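Local coordinates for ferrous IRON transport protein B homolog (Methanocaldococcus jannaschii, PDB 2WJI) that probably transports ferrous iron across the cell membrane in a GTP-driven system; this piece is its guanine-nucleotide-binding G domain, at residues M118-A121 / K122-I126; I126-V130 / D131-K135. One frame throughout, in Å; residues are numbered along the deposited sequence.

Strand 111-116 leads into helix 118-123, which begins inside the guanine-binding NKMD sequence (N116 to D119). Contact 1 (118-121 with 122-126) lies along this short helix and closes the turn at its C-terminal end. The chain then leaves as an extended connection. Contact 2 (126-130 with 131-135) covers that connection and the first turn of helix 130-137. The contacts follow one another, neither nesting nor crossing. They share I126, and their centres are about 14 Å apart. One ends a helix and the other starts the next. Together they carry the chain from the guanine base of the nucleotide to the helix that packs beside strands 111-116 and 141-143 of the G domain.

Contact 1: M118-A121 / K122-I126; sequences MDLA and KSLGI. With GNP (phosphoaminophosphonic acid-guanylate ester), chain C.
K122 curls back along its own helix and puts NZ 2.7 Å from D119 O. This short helix starts in the NKMD (G4) motif of the GTPase fold. The K122 NZ bond lies in the carbonyl plane, on a lone pair. Bends at chi3 and chi4 (76° and -79°) return the amine to the backbone. D119 O is gripped twice, since S123 N also donates to it in the regular helical pattern. The D119 carboxylate reads the guanine edge of the bound GTP analogue. D119 OD2 takes the N1 hydrogen of the base at 2.9 Å in a nearly straight bond, and D119 OD1 takes one from N2 at 3.3 Å. The carboxylate is twisted relative to the base rather than coplanar with it. With an alanine here, guanine N1 and N2 would probably lose their shared acceptor, and the base would be held less specifically. D119 N also makes a weak hydrogen bond to S145 OG, joining two of the GTP-binding segments, those of D119 and S145.

A Schellman motif ends the helix. G125 has positive phi and forms its C-prime residue, with I126 N bonded to A121 O at 2.9 Å and G125 N to K122 O. L124 N reaches A121 O from the other face of the carbonyl. S123 OG bonds to L120 O at 3.1 Å. Beside it, L120 CG packs on L124 CD1 at 4.2 Å.

Contact 2: I126-V130 / D131-K135; sequences IEIDV and DKLEK
The D129 carboxylate turns one face to K132. K132 CB sits almost directly over D129 CG, at 3.4 Å, and K132 N approaches OD1 on that same face. The opposite face meets no atom of 131-135. This is the N-cap of helix 130-137 in the G domain. D129 stands just before the first turn, and its side chain accepts from K132 N, a capping bond of 3.3 Å to OD1. The amide comes from well above the carboxylate plane, 71° out of it. With CG anti to the backbone N (chi1 -166°), the carboxylate swings forward over the start of the helix. At the OD1 end, D131 CB lies alongside at 3.9 Å. The K132 chain is fully extended and crosses the D129 side chain at about a right angle. Its NZ stays 5.7 Å from D129 OD2, so no salt bridge forms.

The backbone of D129 serves the turn too. Its O accepts from L133 N, in the carbonyl plane, and weakly from K132 N. V130 O then accepts from E134 N, which carries the helical pattern on.

V130 and I128 face the sheet. V130 packs on L115, V141 and P143, and I128 also rests on L115. These contacts seat the helix start against strands 111-116 and 141-143. E134 OE1 adds a hydrogen bond to V141 N. Between the connection and the helix, the apolar touch is a loose one, I128 CG2 to L133 CD2 at 4.4 Å.

Contact 1: M118-A121 / K122-I126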
loop_
_atom_site.group_PDB
_atom_site.type_symbol
_atom_site.label_atom_id
_atom_site.label_comp_id
_atom_site.label_asym_id
_atom_site.label_seq_id
_atom_site.Cartn_x
_atom_site.Cartn_y
_atom_site.Cartn_z
ATOM N N MET A 118 6.200 5.433 10.422
ATOM C CA MET A 118 6.241 5.047 11.830
ATOM C C MET A 118 7.272 5.875 12.571
ATOM O O MET A 118 7.137 6.125 13.770
ATOM C CB MET A 118 6.548 3.552 11.992
ATOM C CG MET A 118 5.416 2.623 11.568
ATOM S SD MET A 118 3.996 2.640 12.686
ATOM C CE MET A 118 4.689 1.808 14.118
ATOM N N ASP A 119 8.310 6.304 11.863
ATOM C CA ASP A 119 9.333 7.146 12.470
ATOM C C ASP A 119 8.753 8.521 12.855
ATOM O O ASP A 119 9.106 9.090 13.891
ATOM C CB ASP A 119 10.523 7.321 11.525
ATOM C CG ASP A 119 10.141 8.025 10.228
ATOM O OD1 ASP A 119 10.759 9.060 9.900
ATOM O OD2 ASP A 119 9.216 7.551 9.537
ATOM N N LEU A 120 7.867 9.049 12.017
ATOM C CA LEU A 120 7.208 10.319 12.324
ATOM C C LEU A 120 6.319 10.155 13.555
ATOM O O LEU A 120 6.371 10.964 14.480
ATOM C CB LEU A 120 6.404 10.831 11.121
ATOM C CG LEU A 120 5.925 12.287 11.175
ATOM C CD1 LEU A 120 7.094 13.222 11.462
ATOM C CD2 LEU A 120 5.212 12.686 9.877
ATOM N N ALA A 121 5.515 9.095 13.571
ATOM C CA ALA A 121 4.669 8.812 14.725
ATOM C C ALA A 121 5.497 8.755 16.004
ATOM O O ALA A 121 5.157 9.383 17.009
ATOM C CB ALA A 121 3.913 7.512 14.525
ATOM N N LYS A 122 6.587 8.000 15.959
ATOM C CA LYS A 122 7.469 7.861 17.114
ATOM C C LYS A 122 7.955 9.218 17.631
ATOM O O LYS A 122 7.901 9.494 18.831
ATOM C CB LYS A 122 8.663 6.979 16.748
ATOM C CG LYS A 122 9.693 6.820 17.847
ATOM C CD LYS A 122 11.060 6.511 17.257
ATOM C CE LYS A 122 11.705 7.757 16.647
ATOM N NZ LYS A 122 11.184 8.127 15.290
ATOM N N SER A 123 8.426 10.064 16.724
ATOM C CA SER A 123 8.998 11.349 17.114
ATOM C C SER A 123 7.933 12.338 17.599
ATOM O O SER A 123 8.255 13.326 18.252
ATOM C CB SER A 123 9.801 11.958 15.963
ATOM O OG SER A 123 8.953 12.639 15.058
ATOM N N LEU A 124 6.672 12.063 17.283
ATOM C CA LEU A 124 5.568 12.922 17.702
ATOM C C LEU A 124 4.783 12.314 18.862
ATOM O O LEU A 124 3.706 12.804 19.223
ATOM C CB LEU A 124 4.628 13.214 16.528
ATOM C CG LEU A 124 5.251 13.992 15.366
ATOM C CD1 LEU A 124 4.190 14.410 14.373
ATOM C CD2 LEU A 124 6.011 15.211 15.882
ATOM N N GLY A 125 5.319 11.235 19.424
ATOM C CA GLY A 125 4.759 10.619 20.614
ATOM C C GLY A 125 3.473 9.847 20.396
ATOM O O GLY A 125 2.801 9.468 21.357
ATOM N N ILE A 126 3.135 9.605 19.133
ATOM C CA ILE A 126 1.917 8.887 18.777
ATOM C C ILE A 126 2.157 7.375 18.774
ATOM O O ILE A 126 3.034 6.878 18.065
ATOM C CB ILE A 126 1.414 9.317 17.396
ATOM C CG1 ILE A 126 1.167 10.825 17.370
ATOM C CG2 ILE A 126 0.156 8.551 17.020
ATOM C CD1 ILE A 126 0.872 11.363 16.001
HETATM P PG GNP C . 1.219 11.370 -4.059
HETATM O O1G GNP C . 1.572 10.488 -5.213
HETATM O O2G GNP C . -0.184 11.139 -3.527
HETATM O O3G GNP C . 1.444 12.748 -4.633
HETATM N N3B GNP C . 2.256 11.167 -2.851
HETATM P PB GNP C . 2.934 9.801 -2.359
HETATM O O1B GNP C . 1.925 8.972 -1.671
HETATM O O2B GNP C . 3.592 9.176 -3.506
HETATM O O3A GNP C . 4.018 10.145 -1.324
HETATM P PA GNP C . 5.551 10.177 -1.539
HETATM O O1A GNP C . 6.083 8.793 -1.446
HETATM O O2A GNP C . 5.926 10.949 -2.745
HETATM O "O5'" GNP C . 6.105 10.948 -0.293
HETATM C "C5'" GNP C . 5.327 11.981 0.298
HETATM C "C4'" GNP C . 6.125 12.657 1.398
HETATM O "O4'" GNP C . 6.149 11.832 2.594
HETATM C "C3'" GNP C . 7.582 12.939 1.045
HETATM O "O3'" GNP C . 7.995 14.141 1.683
HETATM C "C2'" GNP C . 8.298 11.756 1.663
HETATM O "O2'" GNP C . 9.632 12.066 2.004
HETATM C "C1'" GNP C . 7.488 11.573 2.936
HETATM N N9 GNP C . 7.626 10.224 3.461
HETATM C C8 GNP C . 7.496 9.049 2.757
HETATM N N7 GNP C . 7.693 7.992 3.497
HETATM C C5 GNP C . 7.986 8.499 4.763
HETATM C C6 GNP C . 8.289 7.833 5.976
HETATM O O6 GNP C . 8.370 6.611 6.182
HETATM N N1 GNP C . 8.524 8.725 7.026
HETATM C C2 GNP C . 8.471 10.098 6.916
HETATM N N2 GNP C . 8.727 10.797 8.037
HETATM N N3 GNP C . 8.182 10.732 5.784
HETATM C C4 GNP C . 7.954 9.876 4.754
#

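Contact 2: I126-V130 / D131-K135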
loop_
_atom_site.group_PDB
_atom_site.type_symbol
_atom_site.label_atom_id
_atom_site.label_comp_id
_atom_site.label_asym_id
_atom_site.label_seq_id
_atom_site.Cartn_x
_atom_site.Cartn_y
_atom_site.Cartn_z
ATOM N N ILE A 126 3.135 9.605 19.133
ATOM C CA ILE A 126 1.917 8.887 18.777
ATOM C C ILE A 126 2.157 7.375 18.774
ATOM O O ILE A 126 3.034 6.878 18.065
ATOM C CB ILE A 126 1.414 9.317 17.396
ATOM C CG1 ILE A 126 1.167 10.825 17.370
ATOM C CG2 ILE A 126 0.156 8.551 17.020
ATOM C CD1 ILE A 126 0.872 11.363 16.001
ATOM N N GLU A 127 1.375 6.651 19.571
ATOM C CA GLU A 127 1.522 5.202 19.672
ATOM C C GLU A 127 0.424 4.472 18.911
ATOM O O GLU A 127 -0.761 4.752 19.092
ATOM C CB GLU A 127 1.503 4.764 21.136
ATOM C CG GLU A 127 0.254 5.192 21.888
ATOM C CD GLU A 127 -0.027 4.316 23.092
ATOM O OE1 GLU A 127 -0.631 4.814 24.067
ATOM O OE2 GLU A 127 0.358 3.128 23.061
ATOM N N ILE A 128 0.819 3.535 18.059
ATOM C CA ILE A 128 -0.147 2.719 17.336
ATOM C C ILE A 128 -0.044 1.268 17.786
ATOM O O ILE A 128 1.012 0.650 17.659
ATOM C CB ILE A 128 0.098 2.759 15.816
ATOM C CG1 ILE A 128 0.314 4.195 15.336
ATOM C CG2 ILE A 128 -1.061 2.111 15.085
ATOM C CD1 ILE A 128 -0.916 5.060 15.420
ATOM N N ASP A 129 -1.134 0.723 18.315
ATOM C CA ASP A 129 -1.160 -0.695 18.653
ATOM C C ASP A 129 -1.454 -1.511 17.397
ATOM O O ASP A 129 -2.612 -1.704 17.027
ATOM C CB ASP A 129 -2.199 -0.981 19.740
ATOM C CG ASP A 129 -2.023 -2.358 20.371
ATOM O OD1 ASP A 129 -1.420 -3.248 19.731
ATOM O OD2 ASP A 129 -2.491 -2.551 21.513
ATOM N N VAL A 130 -0.396 -1.980 16.742
ATOM C CA VAL A 130 -0.529 -2.719 15.488
ATOM C C VAL A 130 -1.301 -4.024 15.654
ATOM O O VAL A 130 -2.129 -4.374 14.813
ATOM C CB VAL A 130 0.847 -3.024 14.866
ATOM C CG1 VAL A 130 0.778 -4.260 13.974
ATOM C CG2 VAL A 130 1.358 -1.817 14.096
ATOM N N ASP A 131 -1.023 -4.747 16.732
ATOM C CA ASP A 131 -1.669 -6.034 16.964
ATOM C C ASP A 131 -3.168 -5.870 17.180
ATOM O O ASP A 131 -3.958 -6.741 16.814
ATOM C CB ASP A 131 -1.035 -6.756 18.156
ATOM C CG ASP A 131 0.261 -7.461 17.790
ATOM O OD1 ASP A 131 0.711 -8.322 18.575
ATOM O OD2 ASP A 131 0.826 -7.160 16.716
ATOM N N LYS A 132 -3.551 -4.745 17.770
ATOM C CA LYS A 132 -4.949 -4.455 18.057
ATOM C C LYS A 132 -5.669 -3.970 16.803
ATOM O O LYS A 132 -6.824 -4.323 16.559
ATOM C CB LYS A 132 -5.041 -3.403 19.160
ATOM C CG LYS A 132 -6.456 -3.038 19.577
ATOM C CD LYS A 132 -6.429 -1.983 20.674
ATOM C CE LYS A 132 -7.814 -1.721 21.245
ATOM N NZ LYS A 132 -7.797 -0.647 22.283
ATOM N N LEU A 133 -4.979 -3.158 16.013
ATOM C CA LEU A 133 -5.519 -2.670 14.751
ATOM C C LEU A 133 -5.779 -3.849 13.815
ATOM O O LEU A 133 -6.786 -3.894 13.108
ATOM C CB LEU A 133 -4.535 -1.690 14.114
ATOM C CG LEU A 133 -4.943 -0.958 12.837
ATOM C CD1 LEU A 133 -6.233 -0.188 13.050
ATOM C CD2 LEU A 133 -3.819 -0.032 12.399
ATOM N N GLU A 134 -4.858 -4.807 13.840
ATOM C CA GLU A 134 -4.936 -5.999 13.013
ATOM C C GLU A 134 -6.152 -6.829 13.407
ATOM O O GLU A 134 -6.924 -7.266 12.554
ATOM C CB GLU A 134 -3.664 -6.827 13.202
ATOM C CG GLU A 134 -3.036 -7.317 11.925
ATOM C CD GLU A 134 -1.619 -7.820 12.142
ATOM O OE1 GLU A 134 -0.718 -7.401 11.384
ATOM O OE2 GLU A 134 -1.402 -8.625 13.078
ATOM N N LYS A 135 -6.311 -7.048 14.710
ATOM C CA LYS A 135 -7.413 -7.852 15.228
ATOM C C LYS A 135 -8.769 -7.257 14.870
ATOM O O LYS A 135 -9.658 -7.965 14.403
ATOM C CB LYS A 135 -7.290 -8.026 16.744
ATOM C CG LYS A 135 -6.360 -9.150 17.158
ATOM C CD LYS A 135 -5.951 -9.035 18.618
ATOM C CE LYS A 135 -5.351 -10.341 19.128
ATOM N NZ LYS A 135 -4.324 -10.899 18.204
#